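Side-chain contacts in SusD/RagB family nutrient-binding outer membrane lipoprotein (Bacteroides vulgatus, PDB 4F7A), which probably binds mucin O-glycans at the cell surface as a SusD-like, TPR-related outer membrane lipoprotein involved in nutrient uptake: residues N53-M56 and Y60-D63; I128-G133 and A208-N213; S202-L207 and T220-K225; A253-A256 and E260-M263. All blocks are in the same frame, centred on the assembly; numbering follows the deposited sequence. Where two conformers were deposited one is given.

Overall arrangement
All four contacts are largely buried, with contacts 1 and 2 nearer the centre of the chain than contacts 3 and 4. Contacts 2 and 3 share helix 193-210 and join helices through charged side chains, as suits the helical, TPR-like part of the fold. Contact 3 reaches the partly exposed K225 at its margin. Contacts 1 and 4 both lie across the chain's centre from contact 3. Each joins a short helix to the strand that follows through one backbone bond. Contact 1 adds a water bridge and a selenium-imidazole contact, contact 4 mainly aliphatic packing. Their strands, 61-62 and 262-263, pair antiparallel. H54 and T131 link contact 1 to contact 2, probably by a hydrogen bond.

Contact 1: residues N53-M56 and Y60-D63; sequences NHDM and YFHD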
loop_
_atom_site.group_PDB
_atom_site.type_symbol
_atom_site.label_atom_id
_atom_site.label_comp_id
_atom_site.label_asym_id
_atom_site.label_seq_id
_atom_site.Cartn_x
_atom_site.Cartn_y
_atom_site.Cartn_z
ATOM N N ASN A 53 -2.451 -3.525 11.295
ATOM C CA ASN A 53 -1.133 -2.923 11.166
ATOM C C ASN A 53 -1.184 -1.733 10.185
ATOM O O ASN A 53 -1.560 -0.622 10.544
ATOM C CB ASN A 53 -0.136 -3.998 10.709
ATOM C CG ASN A 53 0.007 -5.100 11.704
ATOM O OD1 ASN A 53 0.630 -4.919 12.755
ATOM N ND2 ASN A 53 -0.544 -6.249 11.387
ATOM N N HIS A 54 -0.878 -1.994 8.929
ATOM C CA HIS A 54 -0.717 -0.942 7.930
ATOM C C HIS A 54 -1.930 -0.036 7.798
ATOM O O HIS A 54 -1.778 1.152 7.605
ATOM C CB HIS A 54 -0.431 -1.561 6.562
ATOM C CG HIS A 54 0.615 -2.627 6.598
ATOM N ND1 HIS A 54 0.440 -3.815 7.278
ATOM C CD2 HIS A 54 1.821 -2.714 5.988
ATOM C CE1 HIS A 54 1.512 -4.573 7.112
ATOM N NE2 HIS A 54 2.367 -3.925 6.338
ATOM N N ASP A 55 -3.122 -0.609 7.833
ATOM C CA ASP A 55 -4.344 0.165 7.593
ATOM C C ASP A 55 -4.581 1.169 8.716
ATOM O O ASP A 55 -5.191 2.216 8.493
ATOM C CB ASP A 55 -5.558 -0.761 7.464
ATOM C CG ASP A 55 -5.641 -1.463 6.101
ATOM O OD1 ASP A 55 -4.810 -1.180 5.202
ATOM O OD2 ASP A 55 -6.555 -2.301 5.937
HETATM N N MSE A 56 -4.127 0.827 9.920
HETATM C CA MSE A 56 -4.204 1.746 11.034
HETATM C C MSE A 56 -3.040 2.738 10.993
HETATM O O MSE A 56 -3.244 3.959 11.144
HETATM C CB MSE A 56 -4.210 0.991 12.365
HETATM C CG MSE A 56 -4.187 1.956 13.541
HETATM SE SE MSE A 56 -4.410 1.116 15.256
HETATM C CE MSE A 56 -3.081 -0.165 15.122
ATOM N N TYR A 60 -5.759 5.584 7.872
ATOM C CA TYR A 60 -7.051 5.369 7.222
ATOM C C TYR A 60 -8.122 4.834 8.173
ATOM O O TYR A 60 -9.267 5.301 8.156
ATOM C CB TYR A 60 -6.974 4.340 6.088
ATOM C CG TYR A 60 -6.285 4.747 4.818
ATOM C CD1 TYR A 60 -6.041 6.088 4.487
ATOM C CD2 TYR A 60 -5.904 3.775 3.910
ATOM C CE1 TYR A 60 -5.415 6.422 3.272
ATOM C CE2 TYR A 60 -5.274 4.099 2.721
ATOM C CZ TYR A 60 -5.030 5.420 2.406
ATOM O OH TYR A 60 -4.442 5.678 1.191
ATOM N N PHE A 61 -7.765 3.801 8.930
ATOM C CA PHE A 61 -8.751 2.984 9.661
ATOM C C PHE A 61 -8.379 2.755 11.111
ATOM O O PHE A 61 -7.216 2.876 11.514
ATOM C CB PHE A 61 -8.967 1.619 8.983
ATOM C CG PHE A 61 -9.543 1.707 7.600
ATOM C CD1 PHE A 61 -10.851 2.134 7.406
ATOM C CD2 PHE A 61 -8.788 1.340 6.488
ATOM C CE1 PHE A 61 -11.387 2.226 6.129
ATOM C CE2 PHE A 61 -9.336 1.426 5.191
ATOM C CZ PHE A 61 -10.636 1.886 5.032
ATOM N N HIS A 62 -9.389 2.428 11.912
ATOM C CA HIS A 62 -9.165 2.038 13.308
ATOM C C HIS A 62 -10.296 1.136 13.754
ATOM O O HIS A 62 -11.419 1.244 13.270
ATOM C CB HIS A 62 -9.052 3.270 14.214
ATOM C CG HIS A 62 -8.247 3.039 15.455
ATOM N ND1 HIS A 62 -8.697 2.250 16.491
ATOM C CD2 HIS A 62 -7.021 3.486 15.825
ATOM C CE1 HIS A 62 -7.786 2.226 17.452
ATOM N NE2 HIS A 62 -6.756 2.965 17.070
ATOM N N ASP A 63 -9.971 0.184 14.618
ATOM C CA ASP A 63 -10.956 -0.671 15.236
ATOM C C ASP A 63 -11.682 0.107 16.336
ATOM O O ASP A 63 -11.241 1.187 16.713
ATOM C CB ASP A 63 -10.253 -1.934 15.763
ATOM C CG ASP A 63 -11.158 -3.161 15.748
ATOM O OD1 ASP A 63 -12.239 -3.078 16.350
ATOM O OD2 ASP A 63 -10.794 -4.192 15.136
HETATM O O HOH W 1 -5.703 5.023 11.891
#
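F61 N donates to D55 O at 3.1 Å, and this backbone bond ties the short helix 54-57 to strand 61-62. The contact is a short helix-to-strand connection in the SusD-like fold. Beside the bond, CB of D55 lies at the edge of the F61 ring, near its plane, 4.0 Å from CD2. M56 is a selenomethionine. Its CA makes a CH...O contact with F61 O at 3.3 Å. A water bridges the same carbonyl to M56 O and donates to both oxygens.

Further along, the selenium of M56 approaches the H62 ring obliquely, with SE 3.9 Å from the ring centroid and 33° off its normal. CG of M56 stands anti to the backbone N (chi1 176°) and the chain runs on extended to SE, which brings CG and SE alongside CD2 of H62.

The second shell fixes these groups. H62 NE2 bonds to T73 OG1, and the side chain of M56 also touches T73. The carboxylate of D55 is taken by Q50 and N51, and Y60 OH bonds to W428 O. Strand 61-62 pairs with strand 262-263 through H62 and Y262. The other nitrogen of the H62 ring is held within the segment: ND1 donates to D63 O, almost in the ring plane, at 2.8 Å and 169°.

Contact 2: residues I128-G133 and A208-N213; sequences ITDTYG and AMRVSN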
loop_
_atom_site.group_PDB
_atom_site.type_symbol
_atom_site.label_atom_id
_atom_site.label_comp_id
_atom_site.label_asym_id
_atom_site.label_seq_id
_atom_site.Cartn_x
_atom_site.Cartn_y
_atom_site.Cartn_z
ATOM N N ILE A 128 6.137 -6.663 1.301
ATOM C CA ILE A 128 6.778 -7.316 2.451
ATOM C C ILE A 128 8.082 -6.614 2.855
ATOM O O ILE A 128 8.281 -6.336 4.033
ATOM C CB ILE A 128 7.018 -8.836 2.170
ATOM C CG1 ILE A 128 5.687 -9.522 1.784
ATOM C CG2 ILE A 128 7.689 -9.523 3.363
ATOM C CD1 ILE A 128 4.553 -9.370 2.831
ATOM N N THR A 129 8.970 -6.317 1.904
ATOM C CA THR A 129 10.169 -5.574 2.264
ATOM C C THR A 129 9.789 -4.211 2.796
ATOM O O THR A 129 10.439 -3.722 3.705
ATOM C CB THR A 129 11.246 -5.434 1.136
ATOM O OG1 THR A 129 12.364 -4.687 1.661
ATOM C CG2 THR A 129 10.695 -4.715 -0.076
ATOM N N ASP A 130 8.749 -3.597 2.254
ATOM C CA ASP A 130 8.350 -2.266 2.757
ATOM C C ASP A 130 7.794 -2.318 4.206
ATOM O O ASP A 130 7.741 -1.295 4.899
ATOM C CB ASP A 130 7.339 -1.600 1.810
ATOM C CG ASP A 130 7.951 -1.164 0.492
ATOM O OD1 ASP A 130 9.211 -1.200 0.328
ATOM O OD2 ASP A 130 7.153 -0.806 -0.404
ATOM N N THR A 131 7.378 -3.512 4.638
ATOM C CA THR A 131 6.921 -3.729 6.002
ATOM C C THR A 131 8.098 -3.972 6.973
ATOM O O THR A 131 8.167 -3.344 8.007
ATOM C CB THR A 131 5.937 -4.917 6.042
ATOM O OG1 THR A 131 4.808 -4.618 5.213
ATOM C CG2 THR A 131 5.467 -5.199 7.465
ATOM N N TYR A 132 9.034 -4.853 6.605
ATOM C CA TYR A 132 10.039 -5.382 7.532
ATOM C C TYR A 132 11.461 -4.920 7.252
ATOM O O TYR A 132 12.304 -4.949 8.143
ATOM C CB TYR A 132 10.017 -6.931 7.504
ATOM C CG TYR A 132 8.667 -7.532 7.851
ATOM C CD1 TYR A 132 8.242 -7.607 9.179
ATOM C CD2 TYR A 132 7.814 -8.011 6.862
ATOM C CE1 TYR A 132 6.987 -8.137 9.518
ATOM C CE2 TYR A 132 6.559 -8.528 7.182
ATOM C CZ TYR A 132 6.165 -8.615 8.513
ATOM O OH TYR A 132 4.938 -9.123 8.838
ATOM N N GLY A 133 11.747 -4.558 6.013
ATOM C CA GLY A 133 13.104 -4.312 5.570
ATOM C C GLY A 133 13.701 -5.489 4.830
ATOM O O GLY A 133 13.220 -5.883 3.771
ATOM N N ALA A 208 10.691 3.260 -8.133
ATOM C CA ALA A 208 11.638 4.321 -8.444
ATOM C C ALA A 208 11.470 5.520 -7.525
ATOM O O ALA A 208 12.458 6.025 -6.988
ATOM C CB ALA A 208 11.498 4.738 -9.918
HETATM N N MSE A 209 10.234 5.973 -7.316
HETATM C CA MSE A 209 10.014 7.075 -6.401
HETATM C C MSE A 209 10.305 6.664 -4.966
HETATM O O MSE A 209 10.881 7.445 -4.205
HETATM C CB MSE A 209 8.635 7.675 -6.533
HETATM C CG MSE A 209 8.391 8.375 -7.845
HETATM SE SE MSE A 209 9.675 9.730 -8.350
HETATM C CE MSE A 209 10.760 8.661 -9.504
ATOM N N ARG A 210 9.988 5.426 -4.606
ATOM C CA ARG A 210 10.316 4.938 -3.271
ATOM C C ARG A 210 11.807 5.125 -2.938
ATOM O O ARG A 210 12.148 5.495 -1.825
ATOM C CB ARG A 210 9.974 3.455 -3.092
ATOM C CG ARG A 210 10.109 3.006 -1.603
ATOM C CD ARG A 210 8.823 3.204 -0.800
ATOM N NE ARG A 210 7.886 2.151 -1.149
ATOM C CZ ARG A 210 6.682 2.315 -1.693
ATOM N NH1 ARG A 210 6.191 3.520 -1.944
ATOM N NH2 ARG A 210 5.953 1.247 -1.995
ATOM N N VAL A 211 12.691 4.840 -3.896
ATOM C CA VAL A 211 14.128 4.882 -3.622
ATOM C C VAL A 211 14.738 6.264 -3.906
ATOM O O VAL A 211 15.945 6.413 -3.801
ATOM C CB VAL A 211 14.931 3.798 -4.397
ATOM C CG1 VAL A 211 14.331 2.413 -4.146
ATOM C CG2 VAL A 211 14.994 4.103 -5.880
ATOM N N SER A 212 13.914 7.263 -4.246
ATOM C CA SER A 212 14.430 8.572 -4.709
ATOM C C SER A 212 15.221 9.371 -3.673
ATOM O O SER A 212 16.111 10.131 -4.057
ATOM C CB SER A 212 13.316 9.439 -5.308
ATOM O OG SER A 212 12.316 9.719 -4.345
ATOM N N ASN A 213 14.926 9.197 -2.378
ATOM C CA ASN A 213 15.667 9.901 -1.326
ATOM C C ASN A 213 16.973 9.215 -1.002
ATOM O O ASN A 213 17.961 9.895 -0.778
ATOM C CB ASN A 213 14.863 10.038 -0.041
ATOM C CG ASN A 213 13.712 10.988 -0.169
ATOM O OD1 ASN A 213 13.756 11.970 -0.951
ATOM N ND2 ASN A 213 12.679 10.746 0.632
#
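R210 turns its CG anti to the backbone N (chi1 -171°), then bends at chi2 and chi3 to present its guanidinium to D130. D130 places CG anti to its own carbonyl carbon (chi1 -70°), which sends the carboxylate out to meet it. The result is a buried salt bridge between helix 111-132 and helix 193-210, in the helical, TPR-like part of the fold. The two side chains come from opposite directions. They span backbones whose nearest CA atoms, those of D130 and R210, are 9.6 Å apart.

The grip is side-on, with two nitrogens on one oxygen. R210 NH2 donates to D130 OD2 at 2.9 Å, nearly in line with the C-O bond. R210 NE donates to the same OD2 at 3.1 Å, from above the carboxylate plane. The two flat groups are turned 73° against each other, so this is not the flat two-oxygen pairing of a carboxylate with a guanidinium. Both nitrogens reach OD2 from the same face of the carboxylate. Neither bond is straight.

Residues from other parts of the fold complete the site. D130 OD1 accepts from Y155 OH on helix 151-174 and from W504 NE1 on a loop, which hold the carboxylate in its turn. R210 also pairs with E441 through NH1 and with E437 through NH2, both on helix 435-445. The guanidinium thus sits among three acids, which would favour its positive charge. Just past the end of helix 193-210 the chain is held locally: S212 OG donates to M209 O at 2.7 Å, in the carbonyl plane and on a lone pair.

Contact 3: residues S202-L207 and T220-K225; sequences SLRLRL and TSEAQK
Helices 193-210 and 216-228 pack as an antiparallel pair in the TPR-like helical fold, their local axes 8.3 Å apart and at 159°. A salt-bridge network of R204, E222 and K225 runs across the interface. R204 NH1 donates to E222 OE1 at 2.8 Å, on the syn side of the carboxylate. The guanidinium and carboxylate planes are 32° apart. K225 NZ takes the other oxygen, E222 OE2, at 3.0 Å and also on the syn side. One acid therefore serves two bases, each on its own oxygen.

The stem of R204 packs too. Its CG stands anti to the backbone N (chi1 -176°), and CD comes within 3.3 Å of E222 O. CE of K225 lies over one face of the guanidinium. Beside this polar group, L205 CD1 meets A223 CB at 3.9 Å, where the CA atoms of L205 and A223 are only 5.3 Å apart.

D163 on helix 151-174 pairs with both R204 NH2 and K225 NZ, and R204 NH1 also bonds to F159 O. Replacing R204 with a leucine would probably leave E222 OE1 without its partner and D163 with K225 as the one base of this network on it.

R204 NH1 and K225 NZ stand 3.7 Å apart because they share the acids E222 and D163, so the cluster probably keeps all four groups charged.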
loop_
_atom_site.group_PDB
_atom_site.type_symbol
_atom_site.label_atom_id
_atom_site.label_comp_id
_atom_site.label_asym_id
_atom_site.label_seq_id
_atom_site.Cartn_x
_atom_site.Cartn_y
_atom_site.Cartn_z
ATOM N N SER A 202 4.180 0.958 -14.433
ATOM C CA SER A 202 3.630 1.772 -13.350
ATOM C C SER A 202 4.207 1.350 -12.014
ATOM O O SER A 202 4.552 2.181 -11.195
ATOM C CB SER A 202 2.109 1.670 -13.328
ATOM O OG SER A 202 1.590 2.019 -14.605
ATOM N N LEU A 203 4.288 0.039 -11.792
ATOM C CA LEU A 203 4.908 -0.496 -10.576
ATOM C C LEU A 203 6.388 -0.068 -10.493
ATOM O O LEU A 203 6.875 0.356 -9.424
ATOM C CB LEU A 203 4.720 -2.022 -10.535
ATOM C CG LEU A 203 5.309 -2.768 -9.338
ATOM C CD1 LEU A 203 4.830 -2.224 -7.972
ATOM C CD2 LEU A 203 5.015 -4.281 -9.492
ATOM N N ARG A 204 7.100 -0.130 -11.621
ATOM C CA ARG A 204 8.506 0.311 -11.630
ATOM C C ARG A 204 8.608 1.769 -11.221
ATOM O O ARG A 204 9.505 2.134 -10.455
ATOM C CB ARG A 204 9.150 0.125 -12.994
ATOM C CG ARG A 204 10.631 0.472 -13.016
ATOM C CD ARG A 204 11.174 0.619 -14.436
ATOM N NE ARG A 204 11.020 -0.583 -15.244
ATOM C CZ ARG A 204 11.708 -1.723 -15.133
ATOM N NH1 ARG A 204 12.652 -1.894 -14.204
ATOM N NH2 ARG A 204 11.424 -2.736 -15.976
ATOM N N LEU A 205 7.687 2.608 -11.707
ATOM C CA LEU A 205 7.717 4.014 -11.332
ATOM C C LEU A 205 7.498 4.190 -9.831
ATOM O O LEU A 205 8.144 5.028 -9.197
ATOM C CB LEU A 205 6.688 4.820 -12.100
ATOM C CG LEU A 205 6.672 6.327 -11.846
ATOM C CD1 LEU A 205 8.012 6.977 -12.173
ATOM C CD2 LEU A 205 5.552 6.933 -12.701
ATOM N N ARG A 206 6.558 3.428 -9.268
ATOM C CA ARG A 206 6.332 3.462 -7.832
ATOM C C ARG A 206 7.624 3.158 -7.078
ATOM O O ARG A 206 8.005 3.874 -6.145
ATOM C CB ARG A 206 5.273 2.449 -7.406
ATOM C CG ARG A 206 5.160 2.294 -5.889
ATOM C CD ARG A 206 4.271 1.142 -5.506
ATOM N NE ARG A 206 2.847 1.422 -5.634
ATOM C CZ ARG A 206 1.917 0.479 -5.538
ATOM N NH1 ARG A 206 2.276 -0.774 -5.325
ATOM N NH2 ARG A 206 0.630 0.779 -5.645
ATOM N N LEU A 207 8.283 2.070 -7.468
ATOM C CA LEU A 207 9.501 1.633 -6.784
ATOM C C LEU A 207 10.638 2.644 -6.953
ATOM O O LEU A 207 11.427 2.857 -6.034
ATOM C CB LEU A 207 9.923 0.270 -7.285
ATOM C CG LEU A 207 8.901 -0.839 -7.043
ATOM C CD1 LEU A 207 9.442 -2.169 -7.524
ATOM C CD2 LEU A 207 8.478 -0.935 -5.596
ATOM N N THR A 220 16.420 7.685 -10.834
ATOM C CA THR A 220 16.441 8.391 -12.118
ATOM C C THR A 220 16.409 7.386 -13.260
ATOM O O THR A 220 15.600 7.528 -14.189
ATOM C CB THR A 220 17.662 9.330 -12.230
ATOM O OG1 THR A 220 17.660 10.254 -11.123
ATOM C CG2 THR A 220 17.689 10.115 -13.588
ATOM N N SER A 221 17.273 6.367 -13.185
ATOM C CA SER A 221 17.360 5.378 -14.261
ATOM C C SER A 221 16.073 4.559 -14.363
ATOM O O SER A 221 15.599 4.284 -15.481
ATOM C CB SER A 221 18.583 4.458 -14.106
ATOM O OG SER A 221 18.630 3.863 -12.827
ATOM N N GLU A 222 15.498 4.186 -13.232
ATOM C CA GLU A 222 14.267 3.364 -13.250
ATOM C C GLU A 222 13.035 4.190 -13.632
ATOM O O GLU A 222 12.192 3.707 -14.399
ATOM C CB GLU A 222 14.057 2.620 -11.931
ATOM C CG GLU A 222 15.187 1.619 -11.619
ATOM C CD GLU A 222 15.247 0.464 -12.636
ATOM O OE1 GLU A 222 14.220 0.162 -13.254
ATOM O OE2 GLU A 222 16.330 -0.139 -12.830
ATOM N N ALA A 223 12.951 5.442 -13.168
ATOM C CA ALA A 223 11.850 6.310 -13.634
ATOM C C ALA A 223 11.952 6.534 -15.129
ATOM O O ALA A 223 10.926 6.584 -15.823
ATOM C CB ALA A 223 11.825 7.654 -12.897
ATOM N N GLN A 224 13.175 6.638 -15.654
ATOM C CA GLN A 224 13.327 6.853 -17.086
ATOM C C GLN A 224 12.821 5.670 -17.889
ATOM O O GLN A 224 12.125 5.846 -18.881
ATOM C CB GLN A 224 14.777 7.137 -17.457
ATOM C CG GLN A 224 15.004 7.272 -18.953
ATOM C CD GLN A 224 16.361 7.835 -19.247
ATOM O OE1 GLN A 224 17.365 7.330 -18.751
ATOM N NE2 GLN A 224 16.405 8.903 -20.038
ATOM N N LYS A 225 13.173 4.465 -17.441
ATOM C CA LYS A 225 12.672 3.235 -18.031
ATOM C C LYS A 225 11.149 3.114 -17.957
ATOM O O LYS A 225 10.514 2.758 -18.968
ATOM C CB LYS A 225 13.339 2.014 -17.387
ATOM C CG LYS A 225 14.817 1.852 -17.773
ATOM C CD LYS A 225 15.387 0.444 -17.442
ATOM C CE LYS A 225 15.244 0.083 -16.010
ATOM N NZ LYS A 225 15.983 -1.165 -15.589
#

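Contact 4: residues A253-A256 and E260-M263; sequences AGVA and ETYM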
loop_
_atom_site.group_PDB
_atom_site.type_symbol
_atom_site.label_atom_id
_atom_site.label_comp_id
_atom_site.label_asym_id
_atom_site.label_seq_id
_atom_site.Cartn_x
_atom_site.Cartn_y
_atom_site.Cartn_z
ATOM N N ALA A 253 -14.274 -5.669 3.315
ATOM C CA ALA A 253 -15.707 -5.732 3.464
ATOM C C ALA A 253 -16.067 -6.759 4.512
ATOM O O ALA A 253 -17.041 -6.569 5.240
ATOM C CB ALA A 253 -16.426 -6.045 2.082
ATOM N N GLY A 254 -15.275 -7.827 4.611
ATOM C CA GLY A 254 -15.480 -8.832 5.643
ATOM C C GLY A 254 -15.277 -8.295 7.044
ATOM O O GLY A 254 -16.121 -8.517 7.912
ATOM N N VAL A 255 -14.167 -7.577 7.261
ATOM C CA VAL A 255 -13.896 -6.924 8.556
ATOM C C VAL A 255 -14.926 -5.823 8.847
ATOM O O VAL A 255 -15.348 -5.655 10.001
ATOM C CB VAL A 255 -12.444 -6.409 8.646
ATOM C CG1 VAL A 255 -12.154 -5.746 9.989
ATOM C CG2 VAL A 255 -11.457 -7.581 8.396
ATOM N N ALA A 256 -15.362 -5.112 7.812
ATOM C CA ALA A 256 -16.446 -4.124 7.965
ATOM C C ALA A 256 -17.725 -4.813 8.448
ATOM O O ALA A 256 -18.462 -4.259 9.275
ATOM C CB ALA A 256 -16.710 -3.392 6.702
ATOM N N GLU A 260 -15.735 -3.500 12.443
ATOM C CA GLU A 260 -14.388 -3.152 12.949
ATOM C C GLU A 260 -13.558 -2.192 12.090
ATOM O O GLU A 260 -12.372 -2.027 12.344
ATOM C CB GLU A 260 -13.591 -4.447 13.222
ATOM C CG GLU A 260 -14.093 -5.193 14.454
ATOM C CD GLU A 260 -13.280 -6.424 14.786
ATOM O OE1 GLU A 260 -12.083 -6.295 15.107
ATOM O OE2 GLU A 260 -13.843 -7.531 14.752
ATOM N N THR A 261 -14.175 -1.527 11.107
ATOM C CA THR A 261 -13.454 -0.609 10.216
ATOM C C THR A 261 -13.979 0.823 10.312
ATOM O O THR A 261 -14.859 1.221 9.557
ATOM C CB THR A 261 -13.563 -1.102 8.762
ATOM O OG1 THR A 261 -14.945 -1.263 8.432
ATOM C CG2 THR A 261 -12.822 -2.440 8.590
ATOM N N TYR A 262 -13.447 1.579 11.269
ATOM C CA TYR A 262 -13.823 2.970 11.470
ATOM C C TYR A 262 -12.834 3.893 10.790
ATOM O O TYR A 262 -11.679 3.528 10.549
ATOM C CB TYR A 262 -13.896 3.322 12.976
ATOM C CG TYR A 262 -15.106 2.751 13.648
ATOM C CD1 TYR A 262 -15.189 1.383 13.940
ATOM C CD2 TYR A 262 -16.206 3.554 13.939
ATOM C CE1 TYR A 262 -16.302 0.854 14.557
ATOM C CE2 TYR A 262 -17.333 3.017 14.539
ATOM C CZ TYR A 262 -17.379 1.668 14.836
ATOM O OH TYR A 262 -18.512 1.121 15.438
HETATM N N MSE A 263 -13.316 5.088 10.499
HETATM C CA MSE A 263 -12.530 6.193 9.981
HETATM C C MSE A 263 -11.429 6.622 10.958
HETATM O O MSE A 263 -11.667 6.714 12.152
HETATM C CB MSE A 263 -13.478 7.378 9.771
HETATM C CG MSE A 263 -12.911 8.501 8.941
HETATM SE SE MSE A 263 -14.209 9.909 8.792
HETATM C CE MSE A 263 -13.590 10.710 7.138
#
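E260 N donates to V255 O at 3.3 Å, with an N-H...O angle of 154°. It is the sole hydrogen bond between segments 253-256 and 260-263. The bond closes the turn that leads from helix 251-257 to strand 262-263. The rest of the contact is close packing of aliphatic groups and the T261 hydroxyl.

V255 and T261 carry the largest shares. With CG1 of V255 anti to the backbone N (chi1 -179°), this methyl is the branch that meets T261 and E260. It touches the methyl CG2 of T261 at 3.7 Å and CB of E260 at 3.8 Å. The V255 side chain runs at about a right angle to that of E260.

T261 faces the helix with its side chain's first bond and spreads its two branches over it. CG2 lies against V255. OG1 sits between the backbone N and the carbonyl carbon (chi1 55°), which sets it against the helix backbone. It is 3.3 Å from A256 CB and equally near A256 CA. This hydroxyl is buried and has no hydrogen-bonding partner in the model, so it acts here as a packing group. A glycine here would probably open a gap beside V255 CG1 and A256 CB and leave the turn less firmly packed against the helix.

Around the contact, helix 44-51 covers V255 with W46, Q47 and N51, and N51 also touches T261. The backbone of T261 bonds to that of I318. Beyond it, Y262 pairs with H62, which places the turn at the start of the two-stranded antiparallel sheet of 61-62 and 262-263.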